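Local coordinates for protein dsvD (Desulfovibrio vulgaris, PDB 1UCR) that may play an essential role in dissimilatory sulfite reduction and carries a winged-helix motif that could bind DNA, though its function is not established, at residues 1-13 with 41-53. Residues are numbered along the deposited sequence; the frame is centred on the assembly and turned at random. Where two conformers were deposited one is given.
Sequences MEEAKQKVVDFLN and KILTALVNDEVLE. With SO4 (sulfate ion), chain F.
The first helix of the winged-helix motif, 3-12, crosses the 41-48 part of helix 36-48 at -72° and also packs on the start of strand 52-57; the backbones come closest at Lys5 and Ile42, whose CA atoms are 6.5 Å apart. Val8 points into the middle of this interface: its CG1 is 3.9 Å from Leu43 CD2 and 4.0 Å from Leu46 CD1, while its other methyl faces Ile42. The end of Ile42, CD1, reaches Ala4 CB at 3.9 Å. Phe27 and Phe31 also touch Val8, extending the hydrophobic core of the three-helix part of the fold. Further along, towards the C-terminal end of helix 3-12, Val9 CG2 meets Val51 CG1 in the turn after helix 36-48, and Leu12 CD1 presses on Leu52 CD2 at 3.5 Å, tighter than usual for carbons, where strand 52-57 starts. A Schellman motif at Glu50 ends helix 36-48. At the opposite, polar end, the extended Lys5 chain runs past Leu46 and brings NZ to 3.5 Å from Ala45 CB. This ammonium donates to sulfate O1 (2.7 Å) and to a water that bridges to Asp49 OD1. The sulfate, probably from the crystallisation liquor, also accepts a nearly straight bond (163°) from Glu2 N to its O4, at the N-cap of helix 3-12.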
loop_
_atom_site.group_PDB
_atom_site.type_symbol
_atom_site.label_atom_id
_atom_site.label_comp_id
_atom_site.label_asym_id
_atom_site.label_seq_id
_atom_site.Cartn_x
_atom_site.Cartn_y
_atom_site.Cartn_z
ATOM N N MET B 1 -2.908 -12.011 5.872
ATOM C CA MET B 1 -3.516 -12.032 4.556
ATOM C C MET B 1 -3.600 -13.420 3.928
ATOM O O MET B 1 -2.646 -14.209 3.964
ATOM C CB MET B 1 -2.583 -11.120 3.746
ATOM C CG MET B 1 -3.094 -10.947 2.373
ATOM S SD MET B 1 -2.293 -9.718 1.371
ATOM C CE MET B 1 -2.706 -8.216 2.289
ATOM N N GLU B 2 -4.725 -13.763 3.270
ATOM C CA GLU B 2 -4.736 -15.093 2.625
ATOM C C GLU B 2 -3.761 -15.228 1.467
ATOM O O GLU B 2 -3.383 -14.251 0.850
ATOM C CB GLU B 2 -6.129 -15.518 2.158
ATOM C CG GLU B 2 -6.677 -14.651 1.048
ATOM C CD GLU B 2 -7.990 -15.008 0.412
ATOM O OE1 GLU B 2 -8.174 -14.640 -0.768
ATOM O OE2 GLU B 2 -8.860 -15.633 1.049
ATOM N N GLU B 3 -3.304 -16.443 1.177
ATOM C CA GLU B 3 -2.256 -16.719 0.208
ATOM C C GLU B 3 -2.487 -16.076 -1.147
ATOM O O GLU B 3 -1.575 -15.482 -1.736
ATOM C CB GLU B 3 -2.118 -18.255 0.013
ATOM C CG GLU B 3 -0.896 -18.580 -0.833
ATOM C CD GLU B 3 -0.436 -20.016 -0.714
ATOM O OE1 GLU B 3 0.284 -20.429 -1.657
ATOM O OE2 GLU B 3 -0.746 -20.737 0.255
ATOM N N ALA B 4 -3.704 -16.166 -1.695
ATOM C CA ALA B 4 -3.935 -15.610 -3.010
ATOM C C ALA B 4 -3.742 -14.100 -3.035
ATOM O O ALA B 4 -3.192 -13.534 -3.991
ATOM C CB ALA B 4 -5.334 -15.942 -3.547
ATOM N N LYS B 5 -4.205 -13.433 -1.958
ATOM C CA LYS B 5 -3.969 -11.996 -1.846
ATOM C C LYS B 5 -2.507 -11.668 -1.629
ATOM O O LYS B 5 -1.991 -10.719 -2.221
ATOM C CB LYS B 5 -4.850 -11.469 -0.709
ATOM C CG LYS B 5 -6.327 -11.442 -1.115
ATOM C CD LYS B 5 -7.130 -10.922 0.070
ATOM C CE LYS B 5 -8.590 -10.936 -0.333
ATOM N NZ LYS B 5 -9.465 -10.550 0.787
ATOM N N GLN B 6 -1.811 -12.452 -0.800
ATOM C CA GLN B 6 -0.417 -12.233 -0.565
ATOM C C GLN B 6 0.393 -12.356 -1.861
ATOM O O GLN B 6 1.353 -11.604 -2.090
ATOM C CB GLN B 6 0.133 -13.230 0.488
ATOM C CG GLN B 6 1.595 -12.901 0.848
ATOM C CD GLN B 6 1.572 -11.571 1.594
ATOM O OE1 GLN B 6 0.957 -11.445 2.646
ATOM N NE2 GLN B 6 2.238 -10.547 1.094
ATOM N N LYS B 7 -0.007 -13.264 -2.749
ATOM C CA LYS B 7 0.698 -13.407 -4.042
ATOM C C LYS B 7 0.532 -12.175 -4.911
ATOM O O LYS B 7 1.467 -11.766 -5.619
ATOM C CB LYS B 7 0.166 -14.662 -4.761
ATOM C CG LYS B 7 0.673 -15.977 -4.107
ATOM C CD LYS B 7 0.212 -17.223 -4.886
ATOM C CE LYS B 7 0.753 -18.468 -4.183
ATOM N NZ LYS B 7 0.395 -19.722 -4.864
ATOM N N VAL B 8 -0.657 -11.545 -4.890
ATOM C CA VAL B 8 -0.823 -10.249 -5.599
ATOM C C VAL B 8 0.134 -9.213 -5.023
ATOM O O VAL B 8 0.837 -8.514 -5.778
ATOM C CB VAL B 8 -2.273 -9.801 -5.474
ATOM C CG1 VAL B 8 -2.495 -8.371 -5.950
ATOM C CG2 VAL B 8 -3.191 -10.767 -6.231
ATOM N N VAL B 9 0.087 -9.047 -3.680
ATOM C CA VAL B 9 0.936 -8.037 -3.064
ATOM C C VAL B 9 2.417 -8.302 -3.383
ATOM O O VAL B 9 3.193 -7.386 -3.712
ATOM C CB VAL B 9 0.711 -7.999 -1.560
ATOM C CG1 VAL B 9 1.686 -7.100 -0.821
ATOM C CG2 VAL B 9 -0.715 -7.504 -1.302
ATOM N N ASP B 10 2.829 -9.589 -3.263
ATOM C CA ASP B 10 4.255 -9.886 -3.499
ATOM C C ASP B 10 4.666 -9.582 -4.940
ATOM O O ASP B 10 5.772 -9.090 -5.187
ATOM C CB ASP B 10 4.562 -11.359 -3.245
ATOM C CG ASP B 10 4.486 -11.756 -1.755
ATOM O OD1 ASP B 10 4.364 -10.851 -0.902
ATOM O OD2 ASP B 10 4.510 -12.961 -1.484
ATOM N N PHE B 11 3.809 -9.857 -5.917
ATOM C CA PHE B 11 4.148 -9.510 -7.281
ATOM C C PHE B 11 4.366 -8.013 -7.428
ATOM O O PHE B 11 5.331 -7.529 -8.019
ATOM C CB PHE B 11 3.010 -10.029 -8.225
ATOM C CG PHE B 11 3.261 -9.446 -9.635
ATOM C CD1 PHE B 11 4.281 -9.989 -10.425
ATOM C CD2 PHE B 11 2.528 -8.406 -10.120
ATOM C CE1 PHE B 11 4.510 -9.461 -11.705
ATOM C CE2 PHE B 11 2.732 -7.847 -11.394
ATOM C CZ PHE B 11 3.781 -8.392 -12.147
ATOM N N LEU B 12 3.428 -7.210 -6.885
ATOM C CA LEU B 12 3.451 -5.769 -7.031
ATOM C C LEU B 12 4.607 -5.137 -6.258
ATOM O O LEU B 12 5.164 -4.149 -6.736
ATOM C CB LEU B 12 2.124 -5.180 -6.571
ATOM C CG LEU B 12 0.928 -5.540 -7.453
ATOM C CD1 LEU B 12 -0.351 -4.986 -6.797
ATOM C CD2 LEU B 12 1.083 -4.963 -8.860
ATOM N N ASN B 13 4.963 -5.723 -5.130
ATOM C CA ASN B 13 5.990 -5.169 -4.258
ATOM C C ASN B 13 7.345 -5.674 -4.709
ATOM O O ASN B 13 8.045 -6.371 -4.024
ATOM C CB ASN B 13 5.665 -5.560 -2.821
ATOM C CG ASN B 13 6.552 -4.861 -1.808
ATOM O OD1 ASN B 13 6.983 -3.742 -2.021
ATOM N ND2 ASN B 13 6.785 -5.548 -0.696
ATOM N N LYS B 41 -12.702 -10.672 -7.580
ATOM C CA LYS B 41 -13.115 -10.533 -6.178
ATOM C C LYS B 41 -11.949 -10.262 -5.261
ATOM O O LYS B 41 -12.045 -9.422 -4.363
ATOM C CB LYS B 41 -13.878 -11.803 -5.755
ATOM C CG LYS B 41 -15.293 -11.947 -6.339
ATOM C CD LYS B 41 -16.298 -10.991 -5.734
ATOM C CE LYS B 41 -17.717 -11.135 -6.261
ATOM N NZ LYS B 41 -18.336 -12.496 -6.160
ATOM N N ILE B 42 -10.833 -10.980 -5.444
ATOM C CA ILE B 42 -9.750 -10.706 -4.495
ATOM C C ILE B 42 -9.111 -9.364 -4.702
ATOM O O ILE B 42 -8.757 -8.705 -3.705
ATOM C CB ILE B 42 -8.723 -11.813 -4.405
ATOM C CG1 ILE B 42 -7.866 -11.894 -5.612
ATOM C CG2 ILE B 42 -9.323 -13.169 -4.024
ATOM C CD1 ILE B 42 -6.705 -12.869 -5.438
ATOM N N LEU B 43 -8.986 -8.914 -5.956
ATOM C CA LEU B 43 -8.459 -7.574 -6.189
ATOM C C LEU B 43 -9.386 -6.519 -5.586
ATOM O O LEU B 43 -8.918 -5.521 -4.996
ATOM C CB LEU B 43 -8.301 -7.341 -7.713
ATOM C CG LEU B 43 -7.175 -8.147 -8.353
ATOM C CD1 LEU B 43 -7.260 -7.988 -9.865
ATOM C CD2 LEU B 43 -5.795 -7.692 -7.876
ATOM N N THR B 44 -10.700 -6.711 -5.733
ATOM C CA THR B 44 -11.640 -5.732 -5.216
ATOM C C THR B 44 -11.568 -5.682 -3.713
ATOM O O THR B 44 -11.628 -4.577 -3.145
ATOM C CB THR B 44 -13.075 -6.134 -5.671
ATOM O OG1 THR B 44 -13.114 -6.169 -7.100
ATOM C CG2 THR B 44 -14.050 -5.101 -5.199
ATOM N N ALA B 45 -11.436 -6.833 -3.040
ATOM C CA ALA B 45 -11.308 -6.819 -1.588
ATOM C C ALA B 45 -10.051 -6.101 -1.157
ATOM O O ALA B 45 -10.075 -5.344 -0.193
ATOM C CB ALA B 45 -11.257 -8.264 -1.104
ATOM N N LEU B 46 -8.940 -6.285 -1.879
ATOM C CA LEU B 46 -7.714 -5.547 -1.563
ATOM C C LEU B 46 -7.888 -4.047 -1.807
ATOM O O LEU B 46 -7.279 -3.267 -1.040
ATOM C CB LEU B 46 -6.541 -6.113 -2.345
ATOM C CG LEU B 46 -6.068 -7.495 -1.913
ATOM C CD1 LEU B 46 -5.165 -8.064 -2.961
ATOM C CD2 LEU B 46 -5.335 -7.424 -0.569
ATOM N N VAL B 47 -8.647 -3.631 -2.823
ATOM C CA VAL B 47 -8.945 -2.177 -2.963
ATOM C C VAL B 47 -9.788 -1.726 -1.806
ATOM O O VAL B 47 -9.509 -0.639 -1.237
ATOM C CB VAL B 47 -9.639 -1.945 -4.328
ATOM C CG1 VAL B 47 -10.151 -0.519 -4.372
ATOM C CG2 VAL B 47 -8.693 -2.231 -5.477
ATOM N N ASN B 48 -10.818 -2.459 -1.405
ATOM C CA ASN B 48 -11.649 -2.006 -0.288
ATOM C C ASN B 48 -10.824 -1.848 0.985
ATOM O O ASN B 48 -11.052 -0.918 1.760
ATOM C CB ASN B 48 -12.731 -3.062 -0.022
ATOM C CG ASN B 48 -13.721 -3.199 -1.126
ATOM O OD1 ASN B 48 -13.882 -2.320 -1.948
ATOM N ND2 ASN B 48 -14.409 -4.374 -1.093
ATOM N N ASP B 49 -9.852 -2.741 1.182
ATOM C CA ASP B 49 -8.977 -2.659 2.347
ATOM C C ASP B 49 -7.857 -1.642 2.222
ATOM O O ASP B 49 -7.101 -1.449 3.186
ATOM C CB ASP B 49 -8.407 -4.045 2.602
ATOM C CG ASP B 49 -9.524 -4.931 3.131
ATOM O OD1 ASP B 49 -9.438 -6.135 3.117
ATOM O OD2 ASP B 49 -10.560 -4.448 3.691
ATOM N N GLU B 50 -7.735 -1.009 1.069
ATOM C CA GLU B 50 -6.790 0.046 0.763
ATOM C C GLU B 50 -5.367 -0.490 0.708
ATOM O O GLU B 50 -4.409 0.292 0.794
ATOM C CB GLU B 50 -6.892 1.246 1.708
ATOM C CG GLU B 50 -8.293 1.858 1.617
ATOM C CD GLU B 50 -8.450 3.074 2.426
ATOM O OE1 GLU B 50 -9.397 3.162 3.245
ATOM O OE2 GLU B 50 -7.627 4.004 2.264
ATOM N N VAL B 51 -5.201 -1.788 0.483
ATOM C CA VAL B 51 -3.905 -2.338 0.108
ATOM C C VAL B 51 -3.596 -1.975 -1.336
ATOM O O VAL B 51 -2.466 -1.704 -1.690
ATOM C CB VAL B 51 -3.897 -3.863 0.299
ATOM C CG1 VAL B 51 -2.593 -4.487 -0.179
ATOM C CG2 VAL B 51 -4.136 -4.176 1.762
ATOM N N LEU B 52 -4.639 -1.997 -2.183
ATOM C CA LEU B 52 -4.508 -1.590 -3.567
ATOM C C LEU B 52 -5.299 -0.327 -3.833
ATOM O O LEU B 52 -6.225 0.026 -3.083
ATOM C CB LEU B 52 -5.064 -2.659 -4.553
ATOM C CG LEU B 52 -4.376 -4.014 -4.463
ATOM C CD1 LEU B 52 -5.014 -4.992 -5.445
ATOM C CD2 LEU B 52 -2.889 -3.926 -4.695
ATOM N N GLU B 53 -4.937 0.343 -4.922
ATOM C CA GLU B 53 -5.727 1.419 -5.534
ATOM C C GLU B 53 -6.151 0.966 -6.921
ATOM O O GLU B 53 -5.490 0.143 -7.570
ATOM C CB GLU B 53 -4.948 2.703 -5.499
ATOM C CG GLU B 53 -3.633 2.673 -6.201
ATOM C CD GLU B 53 -2.738 3.829 -5.899
ATOM O OE1 GLU B 53 -1.791 4.019 -6.728
ATOM O OE2 GLU B 53 -2.879 4.535 -4.879
HETATM S S SO4 F . -7.754 -12.006 3.953
HETATM O O1 SO4 F . -8.794 -12.110 2.891
HETATM O O2 SO4 F . -7.928 -13.121 4.866
HETATM O O3 SO4 F . -7.984 -10.787 4.779
HETATM O O4 SO4 F . -6.456 -11.832 3.299
HETATM O O HOH W 1 -8.490 -7.865 1.219
#